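Local coordinates for protein insulinase family protease (Yersinia pestis, PDB 3GO9) that is a predicted insulinase (M16) family protease that binds zinc ions; its activity and substrate are not established, at residues Q165-P170 against G183-Q188; Q371-L376 against A417-L422. One frame throughout, in Å; residues are numbered along the deposited sequence.

Contact 1 of 2, residues Q165-P170 against G183-Q188; sequences QNIQEP and GHDPGQ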
loop_
_atom_site.group_PDB
_atom_site.type_symbol
_atom_site.label_atom_id
_atom_site.label_comp_id
_atom_site.label_asym_id
_atom_site.label_seq_id
_atom_site.Cartn_x
_atom_site.Cartn_y
_atom_site.Cartn_z
ATOM N N GLN A 165 -4.561 -4.310 -7.972
ATOM C CA GLN A 165 -4.691 -5.661 -8.377
ATOM C C GLN A 165 -5.666 -5.874 -9.545
ATOM O O GLN A 165 -5.454 -6.735 -10.406
ATOM C CB GLN A 165 -5.074 -6.515 -7.154
ATOM C CG GLN A 165 -5.445 -7.881 -7.482
ATOM C CD GLN A 165 -5.489 -8.763 -6.231
ATOM O OE1 GLN A 165 -5.218 -9.956 -6.296
ATOM N NE2 GLN A 165 -5.815 -8.154 -5.082
ATOM N N ASN A 166 -6.712 -5.030 -9.606
ATOM C CA ASN A 166 -7.662 -5.114 -10.676
ATOM C C ASN A 166 -7.829 -3.735 -11.318
ATOM O O ASN A 166 -8.532 -2.865 -10.792
ATOM C CB ASN A 166 -9.033 -5.630 -10.179
ATOM C CG ASN A 166 -10.052 -5.691 -11.290
ATOM O OD1 ASN A 166 -9.734 -5.530 -12.489
ATOM N ND2 ASN A 166 -11.314 -5.974 -10.913
ATOM N N ILE A 167 -7.113 -3.546 -12.414
ATOM C CA ILE A 167 -7.096 -2.222 -13.107
ATOM C C ILE A 167 -8.424 -1.967 -13.753
ATOM O O ILE A 167 -8.775 -0.825 -14.030
ATOM C CB ILE A 167 -5.971 -2.248 -14.154
ATOM C CG1 ILE A 167 -4.596 -2.442 -13.468
ATOM C CG2 ILE A 167 -5.953 -1.017 -14.982
ATOM C CD1 ILE A 167 -4.109 -1.367 -12.513
ATOM N N GLN A 168 -9.164 -3.054 -14.010
ATOM C CA GLN A 168 -10.438 -3.017 -14.736
ATOM C C GLN A 168 -11.679 -2.662 -13.873
ATOM O O GLN A 168 -12.773 -2.528 -14.380
ATOM C CB GLN A 168 -10.670 -4.379 -15.448
ATOM C CG GLN A 168 -9.420 -5.071 -16.045
ATOM C CD GLN A 168 -8.730 -4.217 -17.066
ATOM O OE1 GLN A 168 -9.370 -3.400 -17.701
ATOM N NE2 GLN A 168 -7.405 -4.386 -17.212
ATOM N N GLU A 169 -11.511 -2.590 -12.574
ATOM C CA GLU A 169 -12.583 -2.191 -11.649
ATOM C C GLU A 169 -13.230 -0.889 -12.139
ATOM O O GLU A 169 -12.521 0.074 -12.329
ATOM C CB GLU A 169 -11.968 -1.883 -10.292
ATOM C CG GLU A 169 -12.236 -2.820 -9.185
ATOM C CD GLU A 169 -12.385 -2.047 -7.899
ATOM O OE1 GLU A 169 -11.379 -1.456 -7.438
ATOM O OE2 GLU A 169 -13.523 -1.998 -7.378
ATOM N N PRO A 170 -14.581 -0.844 -12.311
ATOM C CA PRO A 170 -15.147 0.481 -12.648
ATOM C C PRO A 170 -14.811 1.633 -11.675
ATOM O O PRO A 170 -14.625 2.789 -12.111
ATOM C CB PRO A 170 -16.653 0.219 -12.643
ATOM C CG PRO A 170 -16.751 -1.231 -13.129
ATOM C CD PRO A 170 -15.555 -1.932 -12.548
ATOM N N GLY A 183 -4.263 5.641 -20.134
ATOM C CA GLY A 183 -3.550 5.060 -21.234
ATOM C C GLY A 183 -2.239 4.375 -20.885
ATOM O O GLY A 183 -1.523 3.877 -21.767
ATOM N N HIS A 184 -1.982 4.250 -19.590
ATOM C CA HIS A 184 -0.867 3.491 -19.055
ATOM C C HIS A 184 -1.275 2.337 -18.161
ATOM O O HIS A 184 -0.595 2.052 -17.155
ATOM C CB HIS A 184 0.057 4.417 -18.288
ATOM C CG HIS A 184 0.723 5.432 -19.162
ATOM N ND1 HIS A 184 1.754 5.091 -20.009
ATOM C CD2 HIS A 184 0.510 6.751 -19.337
ATOM C CE1 HIS A 184 2.145 6.161 -20.680
ATOM N NE2 HIS A 184 1.418 7.183 -20.277
ATOM N N ASP A 185 -2.365 1.640 -18.483
ATOM C CA ASP A 185 -2.718 0.403 -17.760
ATOM C C ASP A 185 -1.518 -0.533 -17.638
ATOM O O ASP A 185 -0.904 -0.921 -18.656
ATOM C CB ASP A 185 -3.781 -0.398 -18.482
ATOM C CG ASP A 185 -5.101 0.209 -18.479
ATOM O OD1 ASP A 185 -5.288 1.390 -18.055
ATOM O OD2 ASP A 185 -5.997 -0.569 -18.927
ATOM N N PRO A 186 -1.166 -0.928 -16.413
ATOM C CA PRO A 186 0.098 -1.651 -16.162
ATOM C C PRO A 186 0.105 -3.122 -16.573
ATOM O O PRO A 186 1.179 -3.730 -16.600
ATOM C CB PRO A 186 0.327 -1.478 -14.656
ATOM C CG PRO A 186 -0.960 -1.023 -14.096
ATOM C CD PRO A 186 -1.786 -0.400 -15.193
ATOM N N GLY A 187 -1.049 -3.697 -16.850
ATOM C CA GLY A 187 -1.070 -5.128 -17.212
ATOM C C GLY A 187 -1.493 -5.348 -18.657
ATOM O O GLY A 187 -1.947 -6.476 -18.965
ATOM N N GLN A 188 -1.349 -4.330 -19.513
ATOM C CA GLN A 188 -1.814 -4.387 -20.940
ATOM C C GLN A 188 -0.966 -5.408 -21.668
ATOM O O GLN A 188 0.220 -5.444 -21.482
ATOM C CB GLN A 188 -1.623 -3.050 -21.701
ATOM C CG GLN A 188 -2.256 -1.817 -21.107
ATOM C CD GLN A 188 -1.923 -0.432 -21.799
ATOM O OE1 GLN A 188 -2.599 -0.080 -22.767
ATOM N NE2 GLN A 188 -0.919 0.362 -21.268
HETATM O O HOH W 1 -5.540 -3.136 -19.137
#

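Contact 2 of 2, residues Q371-L376 against A417-L422; sequences QKNDQL and AFLSGL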
loop_
_atom_site.group_PDB
_atom_site.type_symbol
_atom_site.label_atom_id
_atom_site.label_comp_id
_atom_site.label_asym_id
_atom_site.label_seq_id
_atom_site.Cartn_x
_atom_site.Cartn_y
_atom_site.Cartn_z
ATOM N N GLN A 371 -8.783 1.431 25.694
ATOM C CA GLN A 371 -8.524 0.503 24.617
ATOM C C GLN A 371 -7.232 0.874 23.883
ATOM O O GLN A 371 -6.376 0.028 23.589
ATOM C CB GLN A 371 -9.729 0.479 23.668
ATOM C CG GLN A 371 -9.552 -0.201 22.285
ATOM C CD GLN A 371 -10.834 -0.091 21.406
ATOM O OE1 GLN A 371 -10.760 0.166 20.187
ATOM N NE2 GLN A 371 -12.007 -0.274 22.035
ATOM N N LYS A 372 -7.035 2.156 23.620
ATOM C CA LYS A 372 -5.817 2.528 22.863
ATOM C C LYS A 372 -4.577 2.370 23.734
ATOM O O LYS A 372 -3.506 2.003 23.265
ATOM C CB LYS A 372 -5.938 3.982 22.346
ATOM C CG LYS A 372 -7.080 4.257 21.356
ATOM C CD LYS A 372 -7.244 3.258 20.207
ATOM C CE LYS A 372 -6.074 3.240 19.286
ATOM N NZ LYS A 372 -6.316 2.250 18.201
ATOM N N ASN A 373 -4.731 2.632 25.021
ATOM C CA ASN A 373 -3.647 2.422 25.980
ATOM C C ASN A 373 -3.312 0.935 26.114
ATOM O O ASN A 373 -2.131 0.548 26.206
ATOM C CB ASN A 373 -3.979 3.054 27.354
ATOM C CG ASN A 373 -3.512 4.535 27.451
ATOM O OD1 ASN A 373 -2.325 4.848 27.235
ATOM N ND2 ASN A 373 -4.440 5.430 27.774
ATOM N N ASP A 374 -4.349 0.099 26.058
ATOM C CA ASP A 374 -4.130 -1.353 26.064
ATOM C C ASP A 374 -3.302 -1.799 24.860
ATOM O O ASP A 374 -2.304 -2.502 24.993
ATOM C CB ASP A 374 -5.467 -2.104 26.070
ATOM C CG ASP A 374 -5.276 -3.620 26.237
ATOM O OD1 ASP A 374 -4.664 -4.016 27.253
ATOM O OD2 ASP A 374 -5.721 -4.381 25.359
ATOM N N GLN A 375 -3.710 -1.355 23.687
ATOM C CA GLN A 375 -2.990 -1.669 22.459
ATOM C C GLN A 375 -1.551 -1.226 22.494
ATOM O O GLN A 375 -0.676 -1.964 22.099
ATOM C CB GLN A 375 -3.681 -1.054 21.282
ATOM C CG GLN A 375 -5.133 -1.506 21.146
ATOM C CD GLN A 375 -5.892 -0.671 20.132
ATOM O OE1 GLN A 375 -5.296 0.063 19.336
ATOM N NE2 GLN A 375 -7.215 -0.790 20.147
ATOM N N LEU A 376 -1.274 -0.033 23.026
ATOM C CA LEU A 376 0.097 0.408 23.163
ATOM C C LEU A 376 0.878 -0.458 24.137
ATOM O O LEU A 376 2.054 -0.723 23.930
ATOM C CB LEU A 376 0.145 1.880 23.597
ATOM C CG LEU A 376 1.531 2.489 23.763
ATOM C CD1 LEU A 376 2.325 2.446 22.474
ATOM C CD2 LEU A 376 1.370 3.927 24.271
ATOM N N ALA A 417 2.619 9.780 25.125
ATOM C CA ALA A 417 2.393 11.179 25.428
ATOM C C ALA A 417 1.173 11.696 24.686
ATOM O O ALA A 417 0.387 12.488 25.256
ATOM C CB ALA A 417 3.629 12.005 25.103
ATOM N N PHE A 418 0.986 11.266 23.430
ATOM C CA PHE A 418 -0.227 11.601 22.677
ATOM C C PHE A 418 -1.504 11.125 23.446
ATOM O O PHE A 418 -2.440 11.904 23.671
ATOM C CB PHE A 418 -0.129 10.990 21.288
ATOM C CG PHE A 418 -1.398 11.014 20.536
ATOM C CD1 PHE A 418 -1.897 12.210 20.059
ATOM C CD2 PHE A 418 -2.134 9.869 20.377
ATOM C CE1 PHE A 418 -3.080 12.221 19.421
ATOM C CE2 PHE A 418 -3.346 9.913 19.776
ATOM C CZ PHE A 418 -3.802 11.098 19.321
ATOM N N LEU A 419 -1.536 9.849 23.810
ATOM C CA LEU A 419 -2.735 9.294 24.446
ATOM C C LEU A 419 -2.968 9.986 25.797
ATOM O O LEU A 419 -4.100 10.304 26.127
ATOM C CB LEU A 419 -2.644 7.777 24.615
ATOM C CG LEU A 419 -2.554 6.957 23.325
ATOM C CD1 LEU A 419 -2.408 5.433 23.616
ATOM C CD2 LEU A 419 -3.851 7.237 22.518
ATOM N N SER A 420 -1.915 10.254 26.560
ATOM C CA SER A 420 -2.137 10.816 27.889
ATOM C C SER A 420 -2.550 12.266 27.828
ATOM O O SER A 420 -3.189 12.767 28.787
ATOM C CB SER A 420 -0.881 10.666 28.760
ATOM O OG SER A 420 -0.694 9.282 28.977
ATOM N N GLY A 421 -2.156 12.948 26.749
ATOM C CA GLY A 421 -2.420 14.364 26.566
ATOM C C GLY A 421 -3.772 14.682 25.923
ATOM O O GLY A 421 -4.308 15.764 26.108
ATOM N N LEU A 422 -4.318 13.740 25.173
ATOM C CA LEU A 422 -5.524 13.984 24.427
ATOM C C LEU A 422 -6.754 14.190 25.324
ATOM O O LEU A 422 -6.985 13.409 26.243
ATOM C CB LEU A 422 -5.802 12.822 23.511
ATOM C CG LEU A 422 -6.873 13.050 22.448
ATOM C CD1 LEU A 422 -6.494 14.145 21.495
ATOM C CD2 LEU A 422 -7.129 11.744 21.698
HETATM O O HOH W 2 -2.825 7.718 29.723
#

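Contact 1 of 2, residues Q165-P170 against G183-Q188
I167 meets D185 and P186 where two type I beta turns, N166 to E169 and D185 to Q188, come together in the N-terminal half of this M16 family protein. One turn lies in the loop after strand 160-162, the other in the loop after helix 170-175. The buried side chain of I167 serves both neighbours by dividing its branches. With chi1 at -62°, CG1 stands beside the backbone N and carries CD1 to the CG-CD edge of the pyrrolidine: I167 CD1 lies 3.5 Å from P186 CG. The other branch, CG2, is anti to the backbone N and is set over the face of the carboxylate, almost straight above its carbon, with I167 CG2 3.8 Å from D185 CG. Its distances to D185 OD1 and OD2 are equal, 4.0 Å each, so the methyl favours neither oxygen.

No direct hydrogen bond joins the segments. A water bridges them instead, accepting from Q168 NE2 at 3.0 Å and donating to D185 OD2 at 2.6 Å. R173, on helix 170-175, is shared by the same two residues: its NH1 forms a salt bridge with D185 OD1, and its NH2 a hydrogen bond with Q168 OE1. Both carboxylate oxygens and both polar ends of the Q168 amide are thereby engaged, which should restrict their rotation.

Each turn also has a side-chain bond of its own. Q188 NE2 donates to D185 O at 2.9 Å, folding the amide back over its turn. Within 165-170, an Asx turn places Q168 N 3.0 Å from N166 OD1, with the donor 48° above the carbonyl plane.

Contact 2 of 2, residues Q371-L376 against A417-L422
The flat amide of N373 has a methyl of L419 on one face: L419 CD1 lies about 3.6 Å from the amide plane, toward the oxygen end, 3.7 Å from N373 OD1. A water sits beyond the nitrogen end, on the other side of that plane; N373 ND2 makes a weak, 3.4 Å bond to it, and it also pairs with S420 OG at 2.7 Å. N373 OD1 in turn accepts a hydrogen bond from Q416 NE2, one turn back from S420 on the partner helix.

L419 is a knob in a hole formed by M369, K372, N373 and L376 of helix 362-377, touching all four. Its CG is anti to the carbonyl carbon (chi1 -63°), and its two methyls part: CD1 comes 3.6 Å from the backbone oxygen K372 O and 4.1 Å from L376 CD2, while CD2 rests 3.9 Å from K372 CB. Of the lysine side chain it is CB that touches; bends at chi2 and chi3 lead the amine away to Q375 OE1 and to a salt bridge with E297.

The segment axes approach to 10.5 Å and run at 162° between their N-to-C directions. With polar links at one margin, this is antiparallel knobs-into-holes packing of helices 362-377 and 408-421, in the helical layer of the C-terminal M16 half.

The two contacts lie on opposite sides of the chain's centre, with their own centres about 41 Å apart and nearest atoms about 26 Å apart, and they share no element. Contact 1 is partly buried and joins two loops; contact 2 is buried and pairs two helices, although its centre is farther from the middle of the chain, about 26 Å against 16 Å. Each turns on one branched aliphatic residue and lacks a direct hydrogen bond between its segments; a water bridges both, but only weakly in contact 2. In contact 1 the D185-R173 salt bridge sits at the interface, whereas in contact 2 the N373 amide borders the leucine and the lysine's charge is led away to E297.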